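Local coordinates for UL18 protein (Human herpesvirus 5, PDB 3D2U) that mimics a host MHC class I molecule and helps the virus evade natural killer cells by engaging the inhibitory leukocyte receptor LILRB1, at residues 8-13 / 93-98; 118-123 / 141-146; 219-224 / 251-256. The protein carries 4 engineered substitutions. All coordinates share one frame; numbering follows the deposited sequence.

Interaction 1 of 3, residues 8-13 / 93-98; sequences TGIFDD and QSVLTW
Gly9 and Leu96 form a hydrogen-bonded antiparallel pair: Gly9 N donates to Leu96 O at 2.8 Å, and Leu96 N returns a bond to Gly9 O at 2.9 Å. The next rung is Phe11 N to Ser94 O, 3.0 Å. The strands run close to antiparallel, 171° between the directions of strand pieces 8-11 and 95-98. Beyond that rung the side chain of Ser94 takes over, its OG donating to Phe11 O at 2.7 Å from a position tilted 24° out of the carbonyl plane. The first torsion of Ser94 (47°) tucks OG between its own backbone N and carbonyl carbon, which also brings it to the edge of the Phe11 ring. A short hydroxyl suits this place, where the chain bends through an inverse gamma turn centred on Ser94.

On one face Ile10 and Val95 form a non-hydrogen-bonded pair, their side chains lying alongside each other and pointing the same way. Ile10 CG1 and Val95 CG1 are only 3.3 Å apart, tighter than usual for carbons. Gln93, extended, lays its NE2 3.8 Å from Ile10 CG2, while its OE1 is hydrogen-bonded to the backbone of another protein's chain. On the other face Gly9, having no side chain, lets the Trp98 ring approach its backbone, with CZ3 4.1 Å from Gly9 N.

The indole of Trp98 stacks in turn with the rings of Tyr7 and Phe117. The two strands lie in the middle of the antiparallel floor of the MHC class I platform, with strands 17-25 and 110-119 flanking them. The face of Thr8, Val95 and Thr97 packs on the other protein's chain, whereas Leu96 packs on Leu81 of helix 62-88 and on the bound peptide.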
ATOM      1  N   THR A   8      -8.395  -6.261  16.770  1.00 26.90           N
ATOM      2  CA  THR A   8      -7.717  -4.988  16.945  1.00 36.01           C
ATOM      3  C   THR A   8      -8.288  -4.320  18.188  1.00 48.59           C
ATOM      4  O   THR A   8      -9.452  -3.894  18.202  1.00 33.44           O
ATOM      5  CB  THR A   8      -7.915  -4.045  15.736  1.00 27.10           C
ATOM      6  OG1 THR A   8      -7.418  -4.671  14.544  1.00 33.39           O
ATOM      7  CG2 THR A   8      -7.169  -2.748  15.963  1.00 35.32           C
ATOM      8  N   GLY A   9      -7.472  -4.254  19.237  1.00 43.19           N
ATOM      9  CA  GLY A   9      -7.896  -3.629  20.479  1.00 40.67           C
ATOM     10  C   GLY A   9      -7.134  -2.338  20.696  1.00 28.03           C
ATOM     11  O   GLY A   9      -5.921  -2.349  20.914  1.00 31.26           O
ATOM     12  N   ILE A  10      -7.843  -1.218  20.625  1.00 32.41           N
ATOM     13  CA  ILE A  10      -7.208   0.075  20.784  1.00 38.67           C
ATOM     14  C   ILE A  10      -7.425   0.637  22.182  1.00 51.14           C
ATOM     15  O   ILE A  10      -8.539   0.616  22.713  1.00 36.88           O
ATOM     16  CB  ILE A  10      -7.748   1.115  19.758  1.00 42.05           C
ATOM     17  CG1 ILE A  10      -7.609   0.589  18.329  1.00 42.30           C
ATOM     18  CG2 ILE A  10      -6.982   2.426  19.893  1.00 39.73           C
ATOM     19  CD1 ILE A  10      -8.616  -0.484  17.967  1.00 61.19           C
ATOM     20  N   PHE A  11      -6.348   1.130  22.780  1.00 41.79           N
ATOM     21  CA  PHE A  11      -6.415   1.745  24.095  1.00 36.66           C
ATOM     22  C   PHE A  11      -6.252   3.243  23.864  1.00 36.07           C
ATOM     23  O   PHE A  11      -5.236   3.662  23.336  1.00 31.39           O
ATOM     24  CB  PHE A  11      -5.270   1.249  24.999  1.00 35.79           C
ATOM     25  CG  PHE A  11      -5.189   1.965  26.338  1.00 53.95           C
ATOM     26  CD1 PHE A  11      -5.765   1.409  27.478  1.00 49.72           C
ATOM     27  CD2 PHE A  11      -4.570   3.214  26.446  1.00 44.47           C
ATOM     28  CE1 PHE A  11      -5.731   2.085  28.708  1.00 43.79           C
ATOM     29  CE2 PHE A  11      -4.535   3.894  27.670  1.00 44.93           C
ATOM     30  CZ  PHE A  11      -5.113   3.331  28.798  1.00 38.84           C
ATOM     31  N   ASP A  12      -7.252   4.041  24.227  1.00 42.97           N
ATOM     32  CA  ASP A  12      -7.140   5.493  24.090  1.00 41.80           C
ATOM     33  C   ASP A  12      -7.101   6.113  25.498  1.00 51.70           C
ATOM     34  O   ASP A  12      -6.254   6.964  25.783  1.00 56.08           O
ATOM     35  CB  ASP A  12      -8.311   6.094  23.283  1.00 42.53           C
ATOM     36  CG  ASP A  12      -8.184   5.863  21.774  1.00 51.91           C
ATOM     37  OD1 ASP A  12      -7.074   6.015  21.226  1.00 56.55           O
ATOM     38  OD2 ASP A  12      -9.206   5.558  21.127  1.00 49.55           O
ATOM     39  N   ASP A  13      -8.014   5.668  26.365  1.00 57.15           N
ATOM     40  CA  ASP A  13      -8.146   6.132  27.764  1.00 49.62           C
ATOM     41  C   ASP A  13      -8.255   4.925  28.660  1.00 47.68           C
ATOM     42  O   ASP A  13      -8.381   3.795  28.196  1.00 51.02           O
ATOM     43  CB  ASP A  13      -9.472   6.857  28.012  1.00 53.55           C
ATOM     44  CG  ASP A  13      -9.403   8.323  27.767  1.00 53.68           C
ATOM     45  OD1 ASP A  13      -8.370   8.797  27.263  1.00 67.25           O
ATOM     46  OD2 ASP A  13     -10.403   9.004  28.078  1.00 65.14           O
ATOM     47  N   GLN A  93       1.319   3.888  18.641  1.00 45.22           N
ATOM     48  CA  GLN A  93      -0.065   3.741  19.056  1.00 33.94           C
ATOM     49  C   GLN A  93      -0.188   2.579  20.025  1.00 42.16           C
ATOM     50  O   GLN A  93       0.409   1.523  19.835  1.00 32.45           O
ATOM     51  CB  GLN A  93      -0.982   3.515  17.844  1.00 43.86           C
ATOM     52  CG  GLN A  93      -2.444   3.298  18.213  1.00 24.65           C
ATOM     53  CD  GLN A  93      -3.325   3.025  17.005  1.00 49.79           C
ATOM     54  OE1 GLN A  93      -2.875   2.449  16.010  1.00 33.57           O
ATOM     55  NE2 GLN A  93      -4.592   3.411  17.099  1.00 29.70           N
ATOM     56  N   SER A  94      -0.954   2.785  21.084  1.00 28.55           N
ATOM     57  CA  SER A  94      -1.156   1.737  22.060  1.00 37.59           C
ATOM     58  C   SER A  94      -2.281   0.825  21.563  1.00 39.83           C
ATOM     59  O   SER A  94      -3.425   0.953  22.006  1.00 33.47           O
ATOM     60  CB  SER A  94      -1.511   2.358  23.417  1.00 48.31           C
ATOM     61  OG  SER A  94      -2.520   3.354  23.286  1.00 39.44           O
ATOM     62  N   VAL A  95      -1.945  -0.066  20.622  1.00 33.31           N
ATOM     63  CA  VAL A  95      -2.893  -1.033  20.032  1.00 35.71           C
ATOM     64  C   VAL A  95      -2.375  -2.443  20.129  1.00 35.61           C
ATOM     65  O   VAL A  95      -1.200  -2.692  19.850  1.00 34.39           O
ATOM     66  CB  VAL A  95      -3.085  -0.908  18.494  1.00 43.70           C
ATOM     67  CG1 VAL A  95      -4.394  -0.270  18.163  1.00 51.87           C
ATOM     68  CG2 VAL A  95      -1.902  -0.204  17.858  1.00 28.28           C
ATOM     69  N   LEU A  96      -3.247  -3.376  20.486  1.00 34.46           N
ATOM     70  CA  LEU A  96      -2.847  -4.775  20.507  1.00 33.75           C
ATOM     71  C   LEU A  96      -3.606  -5.383  19.337  1.00 43.96           C
ATOM     72  O   LEU A  96      -4.818  -5.215  19.221  1.00 30.99           O
ATOM     73  CB  LEU A  96      -3.248  -5.467  21.814  1.00 39.58           C
ATOM     74  CG  LEU A  96      -2.945  -6.971  21.904  1.00 39.64           C
ATOM     75  CD1 LEU A  96      -1.440  -7.214  21.889  1.00 28.02           C
ATOM     76  CD2 LEU A  96      -3.563  -7.543  23.174  1.00 22.19           C
ATOM     77  N   THR A  97      -2.882  -6.048  18.448  1.00 32.85           N
ATOM     78  CA  THR A  97      -3.472  -6.692  17.283  1.00 35.07           C
ATOM     79  C   THR A  97      -3.098  -8.149  17.380  1.00 36.28           C
ATOM     80  O   THR A  97      -1.917  -8.470  17.456  1.00 34.42           O
ATOM     81  CB  THR A  97      -2.874  -6.175  15.973  1.00 40.00           C
ATOM     82  OG1 THR A  97      -1.441  -6.234  16.049  1.00 26.66           O
ATOM     83  CG2 THR A  97      -3.333  -4.755  15.694  1.00 22.96           C
ATOM     84  N   TRP A  98      -4.086  -9.031  17.402  1.00 33.32           N
ATOM     85  CA  TRP A  98      -3.780 -10.446  17.470  1.00 29.14           C
ATOM     86  C   TRP A  98      -4.655 -11.215  16.503  1.00 41.26           C
ATOM     87  O   TRP A  98      -5.703 -10.727  16.064  1.00 36.68           O
ATOM     88  CB  TRP A  98      -3.875 -10.982  18.911  1.00 19.65           C
ATOM     89  CG  TRP A  98      -5.227 -11.090  19.542  1.00 50.44           C
ATOM     90  CD1 TRP A  98      -5.946 -12.238  19.732  1.00 30.23           C
ATOM     91  CD2 TRP A  98      -5.978 -10.042  20.163  1.00 17.84           C
ATOM     92  NE1 TRP A  98      -7.093 -11.971  20.435  1.00 30.32           N
ATOM     93  CE2 TRP A  98      -7.137 -10.633  20.722  1.00 50.61           C
ATOM     94  CE3 TRP A  98      -5.788  -8.662  20.309  1.00 28.61           C
ATOM     95  CZ2 TRP A  98      -8.099  -9.891  21.422  1.00 20.32           C
ATOM     96  CZ3 TRP A  98      -6.753  -7.921  21.006  1.00 34.39           C
ATOM     97  CH2 TRP A  98      -7.889  -8.540  21.552  1.00 34.30           C
TER

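Interaction 2 of 3, residues 118-123 / 141-146; sequences GWDGET and ISWLKQ
Glu122 and Trp143 lead a mixed polar and apolar contact between the tight hairpin joining strands 110-119 and 122-127, at the edge of the platform sheet, and the 3-10 turn that precedes helix 148-156. The hairpin closes in a type I' turn from Trp119 to Glu122, and the positive phi of Gly121 suits glycine. Glu122 reaches across with its chain bent at chi2 (-65°), which sets the carboxylate beside Ser142. Ser142 OG donates to Glu122 OE1 at 2.7 Å, arriving 35° above the carboxylate plane. The other oxygen, Glu122 OE2, accepts a bond from a water at 3.3 Å, and that water in turn accepts from Trp143 N.

The aliphatic part of Glu122 is used as well: its CB packs 3.7 Å from Leu144 CG, and its CG lies 3.6 Å from Trp143 NE1. From the indole edge Trp143 NE1 makes a weak, bent bond to Asp120 OD2, 3.1 Å long. Farther round, Trp143 CH2 and Trp119 CZ3 meet edge to edge at 4.3 Å.

Asp120 is held mainly from elsewhere, OD2 by the backbone N of Arg91 and of Ser92, and OD1 by Gln93 N. Several N-H donors on one carboxylate would probably favour its ionised form. Being weak and bent, the indole bond adds little to an acid already held by three backbone N-H groups; the shorter polar link across the contact is Ser142 to Glu122.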
ATOM      1  N   GLY A 118       0.743  -8.743  18.421  1.00 46.29           N
ATOM      2  CA  GLY A 118       1.636  -7.655  18.109  1.00 28.07           C
ATOM      3  C   GLY A 118       1.153  -6.437  18.866  1.00 29.12           C
ATOM      4  O   GLY A 118      -0.050  -6.190  18.943  1.00 36.81           O
ATOM      5  N   TRP A 119       2.073  -5.694  19.469  1.00 28.27           N
ATOM      6  CA  TRP A 119       1.678  -4.483  20.159  1.00 39.09           C
ATOM      7  C   TRP A 119       2.385  -3.320  19.486  1.00 40.38           C
ATOM      8  O   TRP A 119       3.571  -3.407  19.156  1.00 29.01           O
ATOM      9  CB  TRP A 119       2.011  -4.539  21.654  1.00 42.06           C
ATOM     10  CG  TRP A 119       1.042  -3.715  22.448  1.00 48.24           C
ATOM     11  CD1 TRP A 119      -0.303  -3.931  22.582  1.00 54.10           C
ATOM     12  CD2 TRP A 119       1.317  -2.500  23.131  1.00 30.94           C
ATOM     13  NE1 TRP A 119      -0.881  -2.915  23.300  1.00 31.90           N
ATOM     14  CE2 TRP A 119       0.094  -2.021  23.656  1.00 41.32           C
ATOM     15  CE3 TRP A 119       2.477  -1.759  23.351  1.00 29.54           C
ATOM     16  CZ2 TRP A 119      -0.001  -0.845  24.385  1.00 20.69           C
ATOM     17  CZ3 TRP A 119       2.380  -0.596  24.067  1.00 56.59           C
ATOM     18  CH2 TRP A 119       1.150  -0.143  24.582  1.00 55.56           C
ATOM     19  N   ASP A 120       1.646  -2.234  19.289  1.00 34.08           N
ATOM     20  CA  ASP A 120       2.180  -1.054  18.624  1.00 34.97           C
ATOM     21  C   ASP A 120       2.916  -1.456  17.344  1.00 38.11           C
ATOM     22  O   ASP A 120       3.989  -0.944  17.047  1.00 34.47           O
ATOM     23  CB  ASP A 120       3.121  -0.298  19.554  1.00 27.24           C
ATOM     24  CG  ASP A 120       3.556   1.024  18.985  1.00 35.60           C
ATOM     25  OD1 ASP A 120       2.864   1.546  18.088  1.00 37.51           O
ATOM     26  OD2 ASP A 120       4.593   1.550  19.438  1.00 32.45           O
ATOM     27  N   GLY A 121       2.325  -2.381  16.594  1.00 39.17           N
ATOM     28  CA  GLY A 121       2.916  -2.827  15.342  1.00 42.34           C
ATOM     29  C   GLY A 121       4.154  -3.702  15.482  1.00 53.99           C
ATOM     30  O   GLY A 121       4.807  -4.015  14.485  1.00 41.42           O
ATOM     31  N   GLU A 122       4.473  -4.099  16.712  1.00 35.60           N
ATOM     32  CA  GLU A 122       5.643  -4.930  16.997  1.00 39.09           C
ATOM     33  C   GLU A 122       5.218  -6.328  17.386  1.00 34.25           C
ATOM     34  O   GLU A 122       4.376  -6.497  18.261  1.00 36.40           O
ATOM     35  CB  GLU A 122       6.430  -4.342  18.172  1.00 26.24           C
ATOM     36  CG  GLU A 122       6.885  -2.910  17.985  1.00 39.64           C
ATOM     37  CD  GLU A 122       7.886  -2.761  16.857  1.00 45.33           C
ATOM     38  OE1 GLU A 122       8.779  -3.625  16.731  1.00 39.20           O
ATOM     39  OE2 GLU A 122       7.799  -1.768  16.108  1.00 40.53           O
ATOM     40  N   THR A 123       5.801  -7.343  16.769  1.00 33.27           N
ATOM     41  CA  THR A 123       5.433  -8.696  17.163  1.00 40.62           C
ATOM     42  C   THR A 123       5.818  -8.914  18.623  1.00 49.94           C
ATOM     43  O   THR A 123       6.951  -8.655  19.035  1.00 31.27           O
ATOM     44  CB  THR A 123       6.109  -9.758  16.288  1.00 41.81           C
ATOM     45  OG1 THR A 123       5.757  -9.528  14.919  1.00 41.51           O
ATOM     46  CG2 THR A 123       5.643 -11.153  16.700  1.00 35.51           C
ATOM     47  N   ILE A 141      15.502  -6.013  16.220  1.00 49.81           N
ATOM     48  CA  ILE A 141      15.012  -4.869  15.452  1.00 37.10           C
ATOM     49  C   ILE A 141      13.848  -4.130  16.109  1.00 43.12           C
ATOM     50  O   ILE A 141      13.416  -3.089  15.612  1.00 49.43           O
ATOM     51  CB  ILE A 141      14.522  -5.305  14.055  1.00 49.59           C
ATOM     52  CG1 ILE A 141      13.347  -6.279  14.203  1.00 52.80           C
ATOM     53  CG2 ILE A 141      15.661  -5.970  13.280  1.00 58.17           C
ATOM     54  CD1 ILE A 141      12.627  -6.599  12.900  1.00 48.78           C
ATOM     55  N   SER A 142      13.350  -4.649  17.227  1.00 43.52           N
ATOM     56  CA  SER A 142      12.193  -4.052  17.893  1.00 38.34           C
ATOM     57  C   SER A 142      12.439  -3.191  19.126  1.00 34.80           C
ATOM     58  O   SER A 142      13.245  -3.537  19.992  1.00 38.29           O
ATOM     59  CB  SER A 142      11.212  -5.165  18.267  1.00 48.30           C
ATOM     60  OG  SER A 142      10.058  -4.638  18.889  1.00 43.46           O
ATOM     61  N   TRP A 143      11.710  -2.079  19.227  1.00 49.58           N
ATOM     62  CA  TRP A 143      11.856  -1.223  20.396  1.00 37.49           C
ATOM     63  C   TRP A 143      11.421  -1.987  21.640  1.00 49.32           C
ATOM     64  O   TRP A 143      11.666  -1.543  22.762  1.00 32.07           O
ATOM     65  CB  TRP A 143      11.049   0.088  20.275  1.00 27.75           C
ATOM     66  CG  TRP A 143       9.516   0.007  20.350  1.00 46.69           C
ATOM     67  CD1 TRP A 143       8.646   0.188  19.309  1.00 34.30           C
ATOM     68  CD2 TRP A 143       8.695  -0.127  21.531  1.00 30.86           C
ATOM     69  NE1 TRP A 143       7.358   0.189  19.761  1.00 35.70           N
ATOM     70  CE2 TRP A 143       7.350   0.000  21.117  1.00 36.10           C
ATOM     71  CE3 TRP A 143       8.964  -0.337  22.891  1.00 36.93           C
ATOM     72  CZ2 TRP A 143       6.268  -0.070  22.016  1.00 36.13           C
ATOM     73  CZ3 TRP A 143       7.892  -0.409  23.787  1.00 49.52           C
ATOM     74  CH2 TRP A 143       6.558  -0.274  23.342  1.00 41.09           C
ATOM     75  N   LEU A 144      10.783  -3.142  21.437  1.00 41.10           N
ATOM     76  CA  LEU A 144      10.324  -3.964  22.558  1.00 42.22           C
ATOM     77  C   LEU A 144      11.471  -4.510  23.418  1.00 45.54           C
ATOM     78  O   LEU A 144      11.228  -5.087  24.479  1.00 38.32           O
ATOM     79  CB  LEU A 144       9.455  -5.135  22.063  1.00 31.08           C
ATOM     80  CG  LEU A 144       8.098  -4.875  21.379  1.00 52.91           C
ATOM     81  CD1 LEU A 144       7.354  -6.201  21.267  1.00 46.81           C
ATOM     82  CD2 LEU A 144       7.250  -3.875  22.172  1.00 38.89           C
ATOM     83  N   LYS A 145      12.715  -4.348  22.970  1.00 36.99           N
ATOM     84  CA  LYS A 145      13.837  -4.835  23.767  1.00 36.08           C
ATOM     85  C   LYS A 145      13.897  -4.019  25.066  1.00 30.48           C
ATOM     86  O   LYS A 145      14.391  -4.491  26.087  1.00 43.76           O
ATOM     87  CB  LYS A 145      15.162  -4.749  22.983  1.00 40.19           C
ATOM     88  CG  LYS A 145      15.506  -3.387  22.391  1.00 47.95           C
ATOM     89  CD  LYS A 145      16.870  -3.426  21.690  1.00 46.77           C
ATOM     90  CE  LYS A 145      16.859  -2.651  20.374  1.00 52.93           C
ATOM     91  NZ  LYS A 145      16.040  -3.334  19.319  1.00 44.81           N
ATOM     92  N   GLN A 146      13.336  -2.813  25.026  1.00 48.61           N
ATOM     93  CA  GLN A 146      13.285  -1.928  26.192  1.00 39.11           C
ATOM     94  C   GLN A 146      12.599  -2.629  27.369  1.00 40.91           C
ATOM     95  O   GLN A 146      12.824  -2.282  28.526  1.00 43.77           O
ATOM     96  CB  GLN A 146      12.527  -0.635  25.838  1.00 43.52           C
ATOM     97  CG  GLN A 146      12.488   0.430  26.937  1.00 38.96           C
ATOM     98  CD  GLN A 146      13.872   0.910  27.358  1.00 50.40           C
ATOM     99  OE1 GLN A 146      14.831   0.807  26.606  1.00 35.98           O
ATOM    100  NE2 GLN A 146      13.973   1.439  28.568  1.00 41.61           N
TER
HETATM  101  O   HOH W   1      10.856  -0.733  16.512  1.00 51.49           O

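Interaction 3 of 3, residues 219-224 / 251-256; sequences IQITFI and QGCYVA. Engineered in segment 219-224: Gln220 (natural residue Asn).
Ile221 and Phe223 press inward on Cys253 and Val255, joining two strands that face each other across an immunoglobulin C1-set sandwich. Their axes are 8.3 Å apart at closest approach and inclined by 23°, and no hydrogen bond passes between them; side chains fill the gap. In the tight part, Ile221 CG2 lies 3.6 Å from Cys253 SG. A chi1 of -60° places Ile221 CG1 beside the backbone N and leaves CG2 anti to it, facing the sulfur. Val255 sits over the Phe223 face through CG2, although the modelled spacing there is too short to trust. The edge of the same ring runs along the Cys253 backbone, Phe223 CZ lying 3.8 Å from Cys253 O, and its CE1 is 4.1 Å from Cys253 CB.

Packing is sparser at the other end. Ile219 CG2 and Ile221 CD1 meet only the amide oxygen of Gln251, at 3.6 Å from Ile219 CG2 to Gln251 OE1, while Gln251 NE2 is bonded to Asn239 O. The engineered Gln220 points away from the interface and is exposed.

Between these two strands the sheets meet by van der Waals contact, which branched and aromatic side chains serve well. Cys253 is tied to Cys238 of strand 237-243, its neighbour in the sheet, so the sulfur that Ile221 meets belongs to a disulfide. Phe223 packs on Cys209 and Ile221 on Cys265, the two halves of the disulfide that joins the sheets; the core is therefore largely apolar, with covalent links set into it.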
ATOM      1  N   ILE A 219      -5.222 -14.986  -9.649  1.00 31.55           N
ATOM      2  CA  ILE A 219      -5.503 -14.779 -11.053  1.00 30.03           C
ATOM      3  C   ILE A 219      -4.203 -14.470 -11.786  1.00 37.12           C
ATOM      4  O   ILE A 219      -3.231 -14.055 -11.177  1.00 37.97           O
ATOM      5  CB  ILE A 219      -6.497 -13.593 -11.183  1.00 26.84           C
ATOM      6  CG1 ILE A 219      -7.027 -13.462 -12.605  1.00 40.36           C
ATOM      7  CG2 ILE A 219      -5.808 -12.296 -10.723  1.00 32.55           C
ATOM      8  CD1 ILE A 219      -8.250 -12.532 -12.692  1.00 26.07           C
ATOM      9  N   GLN A 220      -4.184 -14.696 -13.093  1.00 29.28           N
ATOM     10  CA  GLN A 220      -3.010 -14.410 -13.906  1.00 34.69           C
ATOM     11  C   GLN A 220      -3.518 -13.592 -15.089  1.00 46.13           C
ATOM     12  O   GLN A 220      -4.449 -13.987 -15.792  1.00 35.32           O
ATOM     13  CB  GLN A 220      -2.317 -15.707 -14.373  1.00 36.09           C
ATOM     14  CG  GLN A 220      -1.064 -15.474 -15.229  1.00 53.34           C
ATOM     15  CD  GLN A 220      -0.273 -16.752 -15.522  1.00 58.23           C
ATOM     16  OE1 GLN A 220       0.560 -16.786 -16.434  1.00 66.82           O
ATOM     17  NE2 GLN A 220      -0.526 -17.802 -14.745  1.00 60.35           N
ATOM     18  N   ILE A 221      -2.913 -12.422 -15.260  1.00 32.41           N
ATOM     19  CA  ILE A 221      -3.257 -11.478 -16.311  1.00 38.44           C
ATOM     20  C   ILE A 221      -1.972 -11.261 -17.101  1.00 36.27           C
ATOM     21  O   ILE A 221      -0.980 -10.778 -16.560  1.00 40.16           O
ATOM     22  CB  ILE A 221      -3.719 -10.128 -15.707  1.00 33.65           C
ATOM     23  CG1 ILE A 221      -4.955 -10.330 -14.823  1.00 35.27           C
ATOM     24  CG2 ILE A 221      -3.985  -9.122 -16.820  1.00 30.14           C
ATOM     25  CD1 ILE A 221      -4.668 -11.002 -13.495  1.00 58.11           C
ATOM     26  N   THR A 222      -1.994 -11.610 -18.382  1.00 41.10           N
ATOM     27  CA  THR A 222      -0.810 -11.498 -19.229  1.00 43.57           C
ATOM     28  C   THR A 222      -1.142 -10.839 -20.570  1.00 37.69           C
ATOM     29  O   THR A 222      -2.244 -10.984 -21.092  1.00 45.20           O
ATOM     30  CB  THR A 222      -0.238 -12.904 -19.498  1.00 31.94           C
ATOM     31  OG1 THR A 222      -0.260 -13.653 -18.279  1.00 43.74           O
ATOM     32  CG2 THR A 222       1.184 -12.824 -20.005  1.00 40.62           C
ATOM     33  N   PHE A 223      -0.195 -10.094 -21.121  1.00 35.02           N
ATOM     34  CA  PHE A 223      -0.413  -9.472 -22.423  1.00 31.58           C
ATOM     35  C   PHE A 223       0.286 -10.367 -23.406  1.00 38.19           C
ATOM     36  O   PHE A 223       1.409 -10.794 -23.160  1.00 35.90           O
ATOM     37  CB  PHE A 223       0.224  -8.085 -22.516  1.00 35.88           C
ATOM     38  CG  PHE A 223      -0.410  -7.085 -21.631  1.00 31.22           C
ATOM     39  CD1 PHE A 223       0.090  -6.858 -20.348  1.00 25.08           C
ATOM     40  CD2 PHE A 223      -1.555  -6.411 -22.046  1.00 29.83           C
ATOM     41  CE1 PHE A 223      -0.547  -5.974 -19.494  1.00 37.91           C
ATOM     42  CE2 PHE A 223      -2.198  -5.528 -21.196  1.00 42.52           C
ATOM     43  CZ  PHE A 223      -1.694  -5.308 -19.916  1.00 39.08           C
ATOM     44  N   ILE A 224      -0.362 -10.682 -24.512  1.00 30.29           N
ATOM     45  CA  ILE A 224       0.328 -11.508 -25.477  1.00 60.87           C
ATOM     46  C   ILE A 224       0.646 -10.640 -26.678  1.00 36.38           C
ATOM     47  O   ILE A 224      -0.240 -10.068 -27.324  1.00 35.69           O
ATOM     48  CB  ILE A 224      -0.480 -12.743 -25.922  1.00 57.78           C
ATOM     49  CG1 ILE A 224      -1.120 -13.443 -24.715  1.00 36.80           C
ATOM     50  CG2 ILE A 224       0.470 -13.724 -26.619  1.00 31.57           C
ATOM     51  CD1 ILE A 224      -0.133 -13.957 -23.694  1.00 36.31           C
ATOM     52  N   GLN A 251      -8.271  -6.340 -10.325  1.00 31.32           N
ATOM     53  CA  GLN A 251      -6.879  -6.111 -10.676  1.00 44.00           C
ATOM     54  C   GLN A 251      -6.713  -5.584 -12.097  1.00 32.74           C
ATOM     55  O   GLN A 251      -7.236  -6.156 -13.058  1.00 27.25           O
ATOM     56  CB  GLN A 251      -6.017  -7.367 -10.456  1.00 29.18           C
ATOM     57  CG  GLN A 251      -4.507  -7.063 -10.512  1.00 27.51           C
ATOM     58  CD  GLN A 251      -3.633  -8.176  -9.949  1.00 39.34           C
ATOM     59  OE1 GLN A 251      -3.886  -9.355 -10.174  1.00 34.42           O
ATOM     60  NE2 GLN A 251      -2.583  -7.797  -9.236  1.00 33.49           N
ATOM     61  N   GLY A 252      -6.005  -4.460 -12.210  1.00 35.81           N
ATOM     62  CA  GLY A 252      -5.742  -3.849 -13.505  1.00 26.44           C
ATOM     63  C   GLY A 252      -4.247  -3.883 -13.796  1.00 33.01           C
ATOM     64  O   GLY A 252      -3.435  -3.776 -12.874  1.00 40.65           O
ATOM     65  N   CYS A 253      -3.874  -4.044 -15.063  1.00 33.60           N
ATOM     66  CA  CYS A 253      -2.460  -4.090 -15.458  1.00 34.24           C
ATOM     67  C   CYS A 253      -2.258  -3.239 -16.717  1.00 32.81           C
ATOM     68  O   CYS A 253      -3.223  -2.935 -17.414  1.00 32.38           O
ATOM     69  CB  CYS A 253      -2.035  -5.541 -15.747  1.00 40.65           C
ATOM     70  SG  CYS A 253      -2.522  -6.773 -14.479  1.00 42.17           S
ATOM     71  N   TYR A 254      -1.009  -2.877 -17.017  1.00 30.25           N
ATOM     72  CA  TYR A 254      -0.702  -2.062 -18.197  1.00 34.74           C
ATOM     73  C   TYR A 254       0.686  -2.398 -18.775  1.00 39.06           C
ATOM     74  O   TYR A 254       1.490  -2.999 -18.078  1.00 32.24           O
ATOM     75  CB  TYR A 254      -0.781  -0.559 -17.809  1.00 30.12           C
ATOM     76  CG  TYR A 254       0.250  -0.098 -16.789  1.00 33.00           C
ATOM     77  CD1 TYR A 254       1.560   0.223 -17.171  1.00 21.82           C
ATOM     78  CD2 TYR A 254      -0.066  -0.033 -15.433  1.00 30.97           C
ATOM     79  CE1 TYR A 254       2.523   0.585 -16.226  1.00 38.09           C
ATOM     80  CE2 TYR A 254       0.901   0.334 -14.479  1.00 27.78           C
ATOM     81  CZ  TYR A 254       2.187   0.635 -14.884  1.00 42.27           C
ATOM     82  OH  TYR A 254       3.143   0.944 -13.934  1.00 40.74           O
ATOM     83  N   VAL A 255       0.938  -2.040 -20.042  1.00 37.13           N
ATOM     84  CA  VAL A 255       2.251  -2.222 -20.705  1.00 40.35           C
ATOM     85  C   VAL A 255       2.494  -1.147 -21.737  1.00 36.44           C
ATOM     86  O   VAL A 255       1.574  -0.748 -22.451  1.00 29.76           O
ATOM     87  CB  VAL A 255       2.431  -3.471 -21.604  1.00 47.51           C
ATOM     88  CG1 VAL A 255       3.628  -4.265 -21.156  1.00 30.32           C
ATOM     89  CG2 VAL A 255       1.178  -4.255 -21.737  1.00 37.83           C
ATOM     90  N   ALA A 256       3.746  -0.731 -21.863  1.00 32.44           N
ATOM     91  CA  ALA A 256       4.082   0.253 -22.871  1.00 49.02           C
ATOM     92  C   ALA A 256       4.302  -0.505 -24.186  1.00 41.14           C
ATOM     93  O   ALA A 256       5.119  -1.423 -24.253  1.00 37.15           O
ATOM     94  CB  ALA A 256       5.332   1.010 -22.464  1.00 40.38           C
TER

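Interactions 1 and 2 are neighbours in the alpha 1/alpha 2 platform, their centres 13 Å apart, because strands 95-104 and 110-119 lie side by side in its floor. The link between them is direct: Thr97 O and Gly118 N are 2.8 Å apart, a probable hydrogen bond, and Trp119 packs on Leu96. Interaction 3 belongs to the C1-set domain, its centre about 39 Å from that of interaction 1, with nearest atoms about 24 Å away. Along the chain the three follow in series, each closing before the next opens. The protein thus combines a sheet-and-helix peptide platform with a separate immunoglobulin sandwich, as MHC class I molecules do.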